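Local coordinates for protein halogenase PltM (Pseudomonas fluorescens, PDB 6BZN) that halogenates phenolic substrates, with unusual breadth in both substrate and halide, and uses FAD as its flavin cofactor, at residues A[26-31]-A[190-195]; A[75-80]-A[359-364]; A[329-334]-A[387-392]; A[338-343]-A[355-360]. One frame throughout, in Å; residues are numbered along the deposited sequence.

In the fold
Contacts 1, 2 and 4 are buried, while contact 3 is only partly so. Contact 1 joins two neighbouring strands of the parallel sheet and is held by backbone hydrogen bonds. Contact 2 pairs helices 68-81 and 352-374 through leucine and isoleucine side chains and the aliphatic base of Arg80. Contact 4 uses the same helix 352-374, one turn earlier, and sets it against the short helix 340-343 with a proline and three waters. In contact 3 no hydrogen bond joins the two segments, though Glu386, just before 387-392, holds the loop. Contacts 1 and 4 meet where Asp191 O probably bonds to Leu339 N. Contacts 3 and 4 meet at Asn331 and Thr343.

Contact 1. Residues A[26-31]-A[190-195]; sequences VIIIGS and IDAAAQ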
loop_
_atom_site.group_PDB
_atom_site.type_symbol
_atom_site.label_atom_id
_atom_site.label_comp_id
_atom_site.label_asym_id
_atom_site.label_seq_id
_atom_site.Cartn_x
_atom_site.Cartn_y
_atom_site.Cartn_z
ATOM N N VAL A 26 1.170 25.976 -4.766
ATOM C CA VAL A 26 1.171 24.601 -5.253
ATOM C C VAL A 26 -0.197 24.201 -5.820
ATOM O O VAL A 26 -1.237 24.484 -5.220
ATOM C CB VAL A 26 1.563 23.608 -4.132
ATOM C CG1 VAL A 26 1.692 22.189 -4.674
ATOM C CG2 VAL A 26 2.862 24.029 -3.467
ATOM N N ILE A 27 -0.175 23.546 -6.975
ATOM C CA ILE A 27 -1.330 22.845 -7.517
ATOM C C ILE A 27 -1.120 21.352 -7.278
ATOM O O ILE A 27 -0.015 20.815 -7.485
ATOM C CB ILE A 27 -1.545 23.164 -9.008
ATOM C CG1 ILE A 27 -2.059 24.598 -9.144
ATOM C CG2 ILE A 27 -2.554 22.218 -9.646
ATOM C CD1 ILE A 27 -1.893 25.199 -10.524
ATOM N N ILE A 28 -2.176 20.689 -6.816
ATOM C CA ILE A 28 -2.166 19.254 -6.560
ATOM C C ILE A 28 -3.231 18.618 -7.445
ATOM O O ILE A 28 -4.388 19.011 -7.377
ATOM C CB ILE A 28 -2.469 18.937 -5.088
ATOM C CG1 ILE A 28 -1.387 19.539 -4.187
ATOM C CG2 ILE A 28 -2.504 17.427 -4.848
ATOM C CD1 ILE A 28 -1.705 19.481 -2.715
ATOM N N ILE A 29 -2.834 17.663 -8.281
ATOM C CA ILE A 29 -3.773 16.901 -9.096
ATOM C C ILE A 29 -4.175 15.653 -8.308
ATOM O O ILE A 29 -3.318 14.846 -7.956
ATOM C CB ILE A 29 -3.181 16.483 -10.454
ATOM C CG1 ILE A 29 -2.634 17.695 -11.225
ATOM C CG2 ILE A 29 -4.250 15.817 -11.317
ATOM C CD1 ILE A 29 -1.612 17.286 -12.258
ATOM N N GLY A 30 -5.476 15.499 -8.050
ATOM C CA GLY A 30 -6.031 14.357 -7.316
ATOM C C GLY A 30 -6.476 14.740 -5.911
ATOM O O GLY A 30 -5.707 15.322 -5.141
ATOM N N SER A 31 -7.718 14.421 -5.564
ATOM C CA SER A 31 -8.275 14.803 -4.281
ATOM C C SER A 31 -8.549 13.570 -3.418
ATOM O O SER A 31 -9.343 13.660 -2.476
ATOM C CB SER A 31 -9.570 15.595 -4.485
ATOM O OG SER A 31 -10.584 14.773 -5.063
ATOM N N ILE A 190 2.086 19.025 -7.972
ATOM C CA ILE A 190 2.224 17.678 -7.416
ATOM C C ILE A 190 1.159 16.793 -8.042
ATOM O O ILE A 190 -0.026 17.102 -7.963
ATOM C CB ILE A 190 2.080 17.684 -5.887
ATOM C CG1 ILE A 190 3.209 18.514 -5.291
ATOM C CG2 ILE A 190 2.121 16.263 -5.315
ATOM C CD1 ILE A 190 3.031 18.838 -3.826
ATOM N N ASP A 191 1.584 15.703 -8.671
ATOM C CA ASP A 191 0.657 14.738 -9.224
ATOM C C ASP A 191 0.339 13.678 -8.173
ATOM O O ASP A 191 1.144 12.761 -7.928
ATOM C CB ASP A 191 1.207 14.068 -10.480
ATOM C CG ASP A 191 0.131 13.333 -11.270
ATOM O OD1 ASP A 191 -0.889 12.892 -10.684
ATOM O OD2 ASP A 191 0.304 13.218 -12.507
ATOM N N ALA A 192 -0.852 13.792 -7.600
ATOM C CA ALA A 192 -1.345 12.875 -6.580
ATOM C C ALA A 192 -2.417 11.956 -7.156
ATOM O O ALA A 192 -3.194 11.362 -6.412
ATOM C CB ALA A 192 -1.900 13.675 -5.401
ATOM N N ALA A 193 -2.461 11.829 -8.477
ATOM C CA ALA A 193 -3.404 10.926 -9.136
ATOM C C ALA A 193 -2.809 9.499 -9.182
ATOM O O ALA A 193 -1.761 9.238 -8.630
ATOM C CB ALA A 193 -3.714 11.441 -10.528
ATOM N N ALA A 194 -3.470 8.563 -9.838
ATOM C CA ALA A 194 -2.994 7.171 -9.800
ATOM C C ALA A 194 -2.510 6.761 -11.186
ATOM O O ALA A 194 -1.586 7.414 -11.710
ATOM C CB ALA A 194 -4.064 6.246 -9.224
ATOM N N GLN A 195 -3.113 5.728 -11.793
ATOM C CA GLN A 195 -2.712 5.306 -13.131
ATOM C C GLN A 195 -3.036 6.385 -14.179
ATOM O O GLN A 195 -2.390 6.415 -15.225
ATOM C CB GLN A 195 -3.303 3.933 -13.534
ATOM C CG GLN A 195 -2.399 3.201 -14.532
ATOM C CD GLN A 195 -2.888 1.821 -14.956
ATOM O OE1 GLN A 195 -2.965 0.891 -14.145
ATOM N NE2 GLN A 195 -3.179 1.669 -16.246
#
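Val26 has CG1 anti to its backbone N (chi1 -175°), and this methyl meets Ile190 CD1 at 3.7 Å. In Ile28 the same place is taken by CG2, because chi1 is -62°. That methyl lies 3.8 Å from Ala192 CB. Ile28 and Ile190 share one face of the sheet, which helix 33-44 covers through Thr38 and Leu42. Ile29 and Asp191 share the other face, where Pro198 packs on both.

The backbones form a parallel pair. Ile190 N donates to Ile27 O at 2.8 Å, and Ile29 N donates to Ile190 O at 2.9 Å. Both bonds are nearly straight. As the second strand ends, Ala192 N still reaches Ile29 O at 2.7 Å, but this bond is bent, with an angle of 135° at the hydrogen. Asp191 then closes an Asx turn: its OD1 accepts from Ala193 N at 2.9 Å. Its OD2 is held by Ser197 OG, so both carboxylate oxygens are engaged.

Gly30 starts the turn into helix 33-44, in a GxGxxG pattern consistent with a Rossmann-type dinucleotide fold. Its backbone angles suit glycine, and its CA passes close to the Ala192 backbone. Asp53, an FAD-binding residue, lies close by. Three backbone bonds pair 26-31 with 190-195, and strand 49-52 takes the alternate groups of strand 24-29. The Asx turn fixes the chain where strand 188-191 gives way to loop.

Contact 2. Residues A[75-80]-A[359-364]; sequences RLLSKR and ESILRL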
loop_
_atom_site.group_PDB
_atom_site.type_symbol
_atom_site.label_atom_id
_atom_site.label_comp_id
_atom_site.label_asym_id
_atom_site.label_seq_id
_atom_site.Cartn_x
_atom_site.Cartn_y
_atom_site.Cartn_z
ATOM N N ARG A 75 0.642 8.843 11.687
ATOM C CA ARG A 75 0.925 9.496 12.970
ATOM C C ARG A 75 2.105 10.469 12.849
ATOM O O ARG A 75 2.075 11.552 13.444
ATOM C CB ARG A 75 1.171 8.460 14.081
ATOM C CG ARG A 75 -0.094 7.733 14.542
ATOM C CD ARG A 75 0.218 6.519 15.431
ATOM N NE ARG A 75 0.630 6.891 16.786
ATOM C CZ ARG A 75 1.279 6.102 17.662
ATOM N NH1 ARG A 75 1.617 4.845 17.371
ATOM N NH2 ARG A 75 1.601 6.593 18.855
ATOM N N LEU A 76 3.130 10.094 12.075
ATOM C CA LEU A 76 4.259 10.990 11.818
ATOM C C LEU A 76 3.814 12.260 11.065
ATOM O O LEU A 76 4.205 13.376 11.429
ATOM C CB LEU A 76 5.368 10.281 11.054
ATOM C CG LEU A 76 6.226 9.321 11.894
ATOM C CD1 LEU A 76 7.025 8.382 11.004
ATOM C CD2 LEU A 76 7.155 10.109 12.820
ATOM N N LEU A 77 2.994 12.088 10.030
ATOM C CA LEU A 77 2.436 13.226 9.307
ATOM C C LEU A 77 1.656 14.156 10.230
ATOM O O LEU A 77 1.840 15.385 10.193
ATOM C CB LEU A 77 1.528 12.751 8.166
ATOM C CG LEU A 77 2.277 12.308 6.918
ATOM C CD1 LEU A 77 1.387 11.417 6.045
ATOM C CD2 LEU A 77 2.772 13.522 6.139
ATOM N N SER A 78 0.800 13.554 11.044
ATOM C CA SER A 78 -0.002 14.270 12.022
ATOM C C SER A 78 0.855 15.087 13.002
ATOM O O SER A 78 0.576 16.253 13.251
ATOM C CB SER A 78 -0.876 13.279 12.790
ATOM O OG SER A 78 -1.697 13.938 13.739
ATOM N N LYS A 79 1.912 14.474 13.515
ATOM C CA LYS A 79 2.760 15.128 14.513
ATOM C C LYS A 79 3.712 16.127 13.865
ATOM O O LYS A 79 3.906 17.225 14.384
ATOM C CB LYS A 79 3.535 14.094 15.334
ATOM C CG LYS A 79 3.966 14.613 16.704
ATOM C CD LYS A 79 2.776 14.665 17.662
ATOM C CE LYS A 79 3.129 15.246 19.018
ATOM N NZ LYS A 79 2.057 14.929 20.010
ATOM N N ARG A 80 4.297 15.747 12.732
ATOM C CA ARG A 80 5.215 16.624 11.990
ATOM C C ARG A 80 4.564 17.949 11.589
ATOM O O ARG A 80 5.245 18.974 11.575
ATOM C CB ARG A 80 5.757 15.902 10.751
ATOM C CG ARG A 80 6.606 16.725 9.799
ATOM C CD ARG A 80 7.876 17.196 10.480
ATOM N NE ARG A 80 8.702 17.984 9.578
ATOM C CZ ARG A 80 8.497 19.264 9.271
ATOM N NH1 ARG A 80 7.481 19.940 9.790
ATOM N NH2 ARG A 80 9.345 19.880 8.443
ATOM N N GLU A 359 4.921 7.925 3.150
ATOM C CA GLU A 359 6.334 8.265 3.383
ATOM C C GLU A 359 6.786 9.321 2.387
ATOM O O GLU A 359 7.490 10.264 2.761
ATOM C CB GLU A 359 7.254 7.048 3.329
ATOM C CG GLU A 359 8.680 7.447 3.714
ATOM C CD GLU A 359 9.648 6.295 3.836
ATOM O OE1 GLU A 359 9.199 5.150 4.046
ATOM O OE2 GLU A 359 10.875 6.562 3.726
ATOM N N SER A 360 6.347 9.201 1.138
ATOM C CA SER A 360 6.748 10.175 0.113
ATOM C C SER A 360 6.221 11.572 0.439
ATOM O O SER A 360 6.926 12.578 0.261
ATOM C CB SER A 360 6.299 9.721 -1.291
ATOM O OG SER A 360 6.879 10.560 -2.272
ATOM N N ILE A 361 4.992 11.649 0.945
ATOM C CA ILE A 361 4.422 12.948 1.347
ATOM C C ILE A 361 5.262 13.555 2.474
ATOM O O ILE A 361 5.596 14.744 2.463
ATOM C CB ILE A 361 2.944 12.835 1.762
ATOM C CG1 ILE A 361 2.102 12.388 0.564
ATOM C CG2 ILE A 361 2.411 14.158 2.319
ATOM C CD1 ILE A 361 0.721 11.882 0.951
ATOM N N LEU A 362 5.609 12.704 3.431
ATOM C CA LEU A 362 6.383 13.098 4.587
ATOM C C LEU A 362 7.772 13.622 4.213
ATOM O O LEU A 362 8.262 14.586 4.813
ATOM C CB LEU A 362 6.473 11.894 5.514
ATOM C CG LEU A 362 6.933 11.999 6.950
ATOM C CD1 LEU A 362 6.229 13.098 7.726
ATOM C CD2 LEU A 362 6.693 10.626 7.570
ATOM N N ARG A 363 8.387 13.016 3.204
ATOM C CA ARG A 363 9.670 13.475 2.697
ATOM C C ARG A 363 9.556 14.726 1.823
ATOM O O ARG A 363 10.409 15.610 1.913
ATOM C CB ARG A 363 10.346 12.372 1.889
ATOM C CG ARG A 363 10.817 11.202 2.728
ATOM C CD ARG A 363 11.240 10.047 1.853
ATOM N NE ARG A 363 11.843 8.938 2.600
ATOM C CZ ARG A 363 13.135 8.836 2.934
ATOM N NH1 ARG A 363 14.013 9.786 2.631
ATOM N NH2 ARG A 363 13.560 7.757 3.586
ATOM N N LEU A 364 8.533 14.781 0.975
ATOM C CA LEU A 364 8.369 15.880 0.012
ATOM C C LEU A 364 7.954 17.214 0.650
ATOM O O LEU A 364 8.463 18.275 0.265
ATOM C CB LEU A 364 7.338 15.480 -1.061
ATOM C CG LEU A 364 6.998 16.538 -2.117
ATOM C CD1 LEU A 364 8.191 16.866 -2.998
ATOM C CD2 LEU A 364 5.793 16.074 -2.938
#
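Leu362 lays its two methyls over the 75-80 helix, each against a different leucine. CD2 sits 3.7 Å from Leu76 CB, with the two side chains at about a right angle. CD1 meets Leu77 CD2 at 3.8 Å and also lies beside Arg80 CB, at 4.2 Å. The fork faces the other helix because CG is anti to the backbone N (chi1 -166°). Leu77 bridges two residues: the same CD2 touches Ile361 CG2 at 3.9 Å.

The axes of these two helix segments approach to 10.1 Å and run 24° from parallel. Leu362 lies between Leu76, Leu77 and Arg80, all on one side of helix 68-81. Arg80 gives only its aliphatic base here, since its guanidinium turns off to a salt bridge with Asp448. Phe447 of helix 444-452 touches both Leu76 and Leu362. Ile361 lies close to Ala34, an FAD-binding residue.

Glu359 and Arg363 pair along their own helix. Arg363 NE and NH2 both donate to Glu359 OE2, in the guanidinium plane. No hydrogen bond joins 75-80 to 359-364. Their union here is apolar packing, and the charged groups find their partners elsewhere.

Contact 3. Residues A[329-334]-A[387-392]; sequences VQNVGD and RHCLNA
Leu390 CD1 rests on the backbone of the 329-334 loop, and Cys389 sits by the amide of Asn331. The first is van der Waals packing of a methyl on a carbonyl oxygen: CD1 lies 3.5 Å from Val329 O. The other methyl of Leu390, CD2, comes within 4.4 Å of Asn331 CG. With chi1 at -58°, CG of Leu390 stands beside its own backbone N, and the fork leads to the loop.

The second is a close approach between an amide and a thiol residue. Asn331 ND2 lies 3.6 Å from Cys389 CB and 3.7 Å from Cys389 SG. These are packing distances. Asn331 CG lies between its backbone N and carbonyl carbon (chi1 81°), which turns the amide toward Cys389.

The hydrogen bonds lie outside the pair. Asn331 ND2 bonds to Thr343 OG1, which fixes the amide beside Cys389. The backbone N of Asn331 is held by Glu386, one residue before 387-392 on the same helix.

The loop runs between strands 327-328 and 336-338, the latter at an edge of the parallel sheet. Helix 383-406 packs on the loop and touches Pro340 and Thr343 of helix 340-343. His388 and Ala392 lie against helix 352-374.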
loop_
_atom_site.group_PDB
_atom_site.type_symbol
_atom_site.label_atom_id
_atom_site.label_comp_id
_atom_site.label_asym_id
_atom_site.label_seq_id
_atom_site.Cartn_x
_atom_site.Cartn_y
_atom_site.Cartn_z
ATOM N N VAL A 329 11.077 6.311 -14.741
ATOM C CA VAL A 329 12.520 6.525 -14.806
ATOM C C VAL A 329 12.969 7.735 -13.961
ATOM O O VAL A 329 14.121 7.797 -13.522
ATOM C CB VAL A 329 13.022 6.637 -16.271
ATOM C CG1 VAL A 329 12.661 5.388 -17.057
ATOM C CG2 VAL A 329 12.466 7.863 -16.981
ATOM N N GLN A 330 12.067 8.695 -13.771
ATOM C CA GLN A 330 12.270 9.866 -12.908
ATOM C C GLN A 330 10.897 10.248 -12.394
ATOM O O GLN A 330 9.887 9.834 -12.975
ATOM C CB GLN A 330 12.810 11.068 -13.688
ATOM C CG GLN A 330 14.232 10.934 -14.205
ATOM C CD GLN A 330 14.732 12.216 -14.875
ATOM O OE1 GLN A 330 13.944 13.042 -15.324
ATOM N NE2 GLN A 330 16.044 12.376 -14.941
ATOM N N ASN A 331 10.848 11.020 -11.321
ATOM C CA ASN A 331 9.569 11.549 -10.869
ATOM C C ASN A 331 9.579 12.921 -10.232
ATOM O O ASN A 331 8.570 13.341 -9.688
ATOM C CB ASN A 331 8.892 10.514 -9.945
ATOM C CG ASN A 331 9.434 10.548 -8.531
ATOM O OD1 ASN A 331 10.548 10.999 -8.296
ATOM N ND2 ASN A 331 8.644 10.063 -7.574
ATOM N N VAL A 332 10.703 13.634 -10.303
ATOM C CA VAL A 332 10.762 15.017 -9.851
ATOM C C VAL A 332 11.442 15.848 -10.926
ATOM O O VAL A 332 12.272 15.341 -11.688
ATOM C CB VAL A 332 11.508 15.168 -8.505
ATOM C CG1 VAL A 332 10.836 14.341 -7.412
ATOM C CG2 VAL A 332 12.972 14.762 -8.617
ATOM N N GLY A 333 11.078 17.121 -10.973
ATOM C CA GLY A 333 11.769 18.116 -11.805
ATOM C C GLY A 333 11.870 19.414 -11.047
ATOM O O GLY A 333 11.525 19.482 -9.871
ATOM N N ASP A 334 12.319 20.463 -11.734
ATOM C CA ASP A 334 12.367 21.802 -11.155
ATOM C C ASP A 334 10.995 22.214 -10.603
ATOM O O ASP A 334 10.914 22.802 -9.525
ATOM C CB ASP A 334 12.792 22.847 -12.216
ATOM C CG ASP A 334 14.251 22.707 -12.657
ATOM O OD1 ASP A 334 14.999 21.885 -12.090
ATOM O OD2 ASP A 334 14.651 23.433 -13.591
ATOM N N ARG A 387 14.724 9.309 -5.045
ATOM C CA ARG A 387 15.496 8.165 -4.591
ATOM C C ARG A 387 14.648 7.237 -3.721
ATOM O O ARG A 387 14.616 6.039 -3.962
ATOM C CB ARG A 387 16.754 8.619 -3.852
ATOM C CG ARG A 387 17.562 7.482 -3.248
ATOM C CD ARG A 387 18.899 7.993 -2.738
ATOM N NE ARG A 387 19.603 6.993 -1.927
ATOM C CZ ARG A 387 20.059 7.165 -0.682
ATOM N NH1 ARG A 387 19.914 8.311 -0.024
ATOM N NH2 ARG A 387 20.692 6.156 -0.077
ATOM N N HIS A 388 13.959 7.788 -2.724
ATOM C CA HIS A 388 13.021 6.988 -1.940
ATOM C C HIS A 388 11.969 6.285 -2.828
ATOM O O HIS A 388 11.803 5.072 -2.745
ATOM C CB HIS A 388 12.312 7.817 -0.870
ATOM C CG HIS A 388 11.110 7.124 -0.322
ATOM N ND1 HIS A 388 9.824 7.490 -0.656
ATOM C CD2 HIS A 388 11.004 6.001 0.421
ATOM C CE1 HIS A 388 8.975 6.659 -0.083
ATOM N NE2 HIS A 388 9.668 5.740 0.566
ATOM N N CYS A 389 11.287 7.034 -3.696
ATOM C CA CYS A 389 10.148 6.466 -4.427
ATOM C C CYS A 389 10.571 5.376 -5.404
ATOM O O CYS A 389 9.974 4.282 -5.434
ATOM C CB CYS A 389 9.349 7.541 -5.154
ATOM S SG CYS A 389 7.834 6.847 -5.862
ATOM N N LEU A 390 11.624 5.647 -6.170
ATOM C CA LEU A 390 12.079 4.669 -7.161
ATOM C C LEU A 390 12.645 3.413 -6.473
ATOM O O LEU A 390 12.382 2.310 -6.922
ATOM C CB LEU A 390 13.095 5.255 -8.142
ATOM C CG LEU A 390 12.673 6.477 -8.985
ATOM C CD1 LEU A 390 13.536 6.587 -10.246
ATOM C CD2 LEU A 390 11.194 6.556 -9.346
ATOM N N ASN A 391 13.388 3.592 -5.382
ATOM C CA ASN A 391 13.879 2.444 -4.600
ATOM C C ASN A 391 12.731 1.647 -4.001
ATOM O O ASN A 391 12.787 0.416 -3.968
ATOM C CB ASN A 391 14.825 2.877 -3.467
ATOM C CG ASN A 391 16.178 3.346 -3.953
ATOM O OD1 ASN A 391 16.469 3.335 -5.133
ATOM N ND2 ASN A 391 17.024 3.772 -3.011
ATOM N N ALA A 392 11.709 2.340 -3.504
ATOM C CA ALA A 392 10.518 1.680 -2.934
ATOM C C ALA A 392 9.765 0.795 -3.943
ATOM O O ALA A 392 9.403 -0.352 -3.635
ATOM C CB ALA A 392 9.588 2.713 -2.344
#

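Contact 4. Residues A[338-343]-A[355-360]; sequences LLPQAT and ITTFES
Thr356 is the first residue of 355-360 to touch 338-343. Its CG2 touches Pro340 CB and CG, both at 3.7 Å, and its backbone O lies 3.5 Å from Pro340 CG. Its hydroxyl is bonded to Arg352 O in its own helix.

Thr357 follows, with OG1 standing beside its backbone N (chi1 -64°). This hydroxyl bonds to Gly353 O and collects two waters. One water accepts from Gln341 N and donates to Thr357 OG1 at 3.1 Å. The other donates to Thr357 OG1 at 2.7 Å and weakly to Gln341 OE1. Gln341 CG passes obliquely by the same hydroxyl.

Ser360 lies one turn on from Thr356. Its CB presses on the proline ring, 3.4 Å from Pro340 CG, which is tight for two carbons. Its OG is anti to the backbone N (chi1 -171°). There it shares a water with Leu338 O, 2.8 Å from each, and lies 4.1 Å from Leu339 CD2.

Pro340 is the first residue of helix 340-343, and Leu339 is its N-cap. Thr343 OG1 turns back to donate to Leu339 O from above the carbonyl plane. Gln341 has been seen to bind FAD, and Thr357 lies close to Ala34, another FAD-binding residue. The proline ring fills the apolar part of the interface, while waters bridge Leu338 O to Ser360 OG and Gln341 N to Thr357 OG1, linking the segments indirectly.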
loop_
_atom_site.group_PDB
_atom_site.type_symbol
_atom_site.label_atom_id
_atom_site.label_comp_id
_atom_site.label_asym_id
_atom_site.label_seq_id
_atom_site.Cartn_x
_atom_site.Cartn_y
_atom_site.Cartn_z
ATOM N N LEU A 338 5.867 13.803 -8.950
ATOM C CA LEU A 338 4.870 12.752 -8.997
ATOM C C LEU A 338 4.911 12.031 -7.664
ATOM O O LEU A 338 5.967 11.568 -7.236
ATOM C CB LEU A 338 5.169 11.742 -10.106
ATOM C CG LEU A 338 4.806 12.089 -11.548
ATOM C CD1 LEU A 338 5.240 13.471 -11.959
ATOM C CD2 LEU A 338 5.343 11.026 -12.490
ATOM N N LEU A 339 3.763 11.935 -7.009
ATOM C CA LEU A 339 3.663 11.084 -5.835
ATOM C C LEU A 339 3.707 9.604 -6.254
ATOM O O LEU A 339 3.647 9.284 -7.453
ATOM C CB LEU A 339 2.414 11.437 -5.028
ATOM C CG LEU A 339 2.461 12.743 -4.237
ATOM C CD1 LEU A 339 1.165 12.861 -3.444
ATOM C CD2 LEU A 339 3.650 12.849 -3.299
ATOM N N PRO A 340 3.851 8.685 -5.277
ATOM C CA PRO A 340 4.101 7.286 -5.668
ATOM C C PRO A 340 3.106 6.627 -6.600
ATOM O O PRO A 340 3.546 6.003 -7.555
ATOM C CB PRO A 340 4.166 6.565 -4.328
ATOM C CG PRO A 340 4.812 7.591 -3.460
ATOM C CD PRO A 340 4.136 8.882 -3.846
ATOM N N GLN A 341 1.801 6.773 -6.390
ATOM C CA GLN A 341 0.834 6.158 -7.325
ATOM C C GLN A 341 0.996 6.627 -8.775
ATOM O O GLN A 341 0.802 5.839 -9.711
ATOM C CB GLN A 341 -0.611 6.415 -6.898
ATOM C CG GLN A 341 -1.056 5.668 -5.669
ATOM C CD GLN A 341 -1.295 4.178 -5.915
ATOM O OE1 GLN A 341 -0.673 3.336 -5.264
ATOM N NE2 GLN A 341 -2.223 3.850 -6.824
ATOM N N ALA A 342 1.329 7.904 -8.952
ATOM C CA ALA A 342 1.602 8.448 -10.273
ATOM C C ALA A 342 2.941 7.953 -10.856
ATOM O O ALA A 342 3.143 8.038 -12.061
ATOM C CB ALA A 342 1.570 9.963 -10.226
ATOM N N THR A 343 3.840 7.465 -10.000
ATOM C CA THR A 343 5.193 7.046 -10.376
ATOM C C THR A 343 5.303 5.569 -10.666
ATOM O O THR A 343 5.871 5.160 -11.690
ATOM C CB THR A 343 6.179 7.363 -9.222
ATOM O OG1 THR A 343 6.092 8.753 -8.912
ATOM C CG2 THR A 343 7.596 7.044 -9.594
ATOM N N ILE A 355 1.978 2.668 2.061
ATOM C CA ILE A 355 3.179 2.948 2.817
ATOM C C ILE A 355 4.057 3.918 2.032
ATOM O O ILE A 355 4.464 4.960 2.561
ATOM C CB ILE A 355 3.979 1.661 3.119
ATOM C CG1 ILE A 355 3.146 0.715 3.992
ATOM C CG2 ILE A 355 5.295 2.027 3.771
ATOM C CD1 ILE A 355 3.762 -0.656 4.225
ATOM N N THR A 356 4.338 3.568 0.774
ATOM C CA THR A 356 5.203 4.392 -0.061
ATOM C C THR A 356 4.608 5.794 -0.210
ATOM O O THR A 356 5.336 6.793 -0.100
ATOM C CB THR A 356 5.418 3.755 -1.441
ATOM O OG1 THR A 356 5.850 2.395 -1.278
ATOM C CG2 THR A 356 6.444 4.510 -2.233
ATOM N N THR A 357 3.292 5.857 -0.430
ATOM C CA THR A 357 2.568 7.133 -0.522
ATOM C C THR A 357 2.767 8.052 0.692
ATOM O O THR A 357 3.144 9.218 0.536
ATOM C CB THR A 357 1.070 6.896 -0.763
ATOM O OG1 THR A 357 0.900 6.252 -2.028
ATOM C CG2 THR A 357 0.270 8.215 -0.768
ATOM N N PHE A 358 2.492 7.555 1.895
ATOM C CA PHE A 358 2.544 8.422 3.065
ATOM C C PHE A 358 3.974 8.831 3.367
ATOM O O PHE A 358 4.219 9.965 3.793
ATOM C CB PHE A 358 1.892 7.769 4.297
ATOM C CG PHE A 358 0.425 7.435 4.122
ATOM C CD1 PHE A 358 -0.409 8.204 3.321
ATOM C CD2 PHE A 358 -0.130 6.362 4.799
ATOM C CE1 PHE A 358 -1.750 7.881 3.178
ATOM C CE2 PHE A 358 -1.477 6.034 4.655
ATOM C CZ PHE A 358 -2.282 6.787 3.834
ATOM N N GLU A 359 4.921 7.925 3.150
ATOM C CA GLU A 359 6.334 8.265 3.383
ATOM C C GLU A 359 6.786 9.321 2.387
ATOM O O GLU A 359 7.490 10.264 2.761
ATOM C CB GLU A 359 7.254 7.048 3.329
ATOM C CG GLU A 359 8.680 7.447 3.714
ATOM C CD GLU A 359 9.648 6.295 3.836
ATOM O OE1 GLU A 359 9.199 5.150 4.046
ATOM O OE2 GLU A 359 10.875 6.562 3.726
ATOM N N SER A 360 6.347 9.201 1.138
ATOM C CA SER A 360 6.748 10.175 0.113
ATOM C C SER A 360 6.221 11.572 0.439
ATOM O O SER A 360 6.926 12.578 0.261
ATOM C CB SER A 360 6.299 9.721 -1.291
ATOM O OG SER A 360 6.879 10.560 -2.272
HETATM O O HOH W 1 7.080 10.229 -5.050
HETATM O O HOH W 2 0.606 8.370 -4.246
HETATM O O HOH W 3 -1.445 4.867 -2.300
#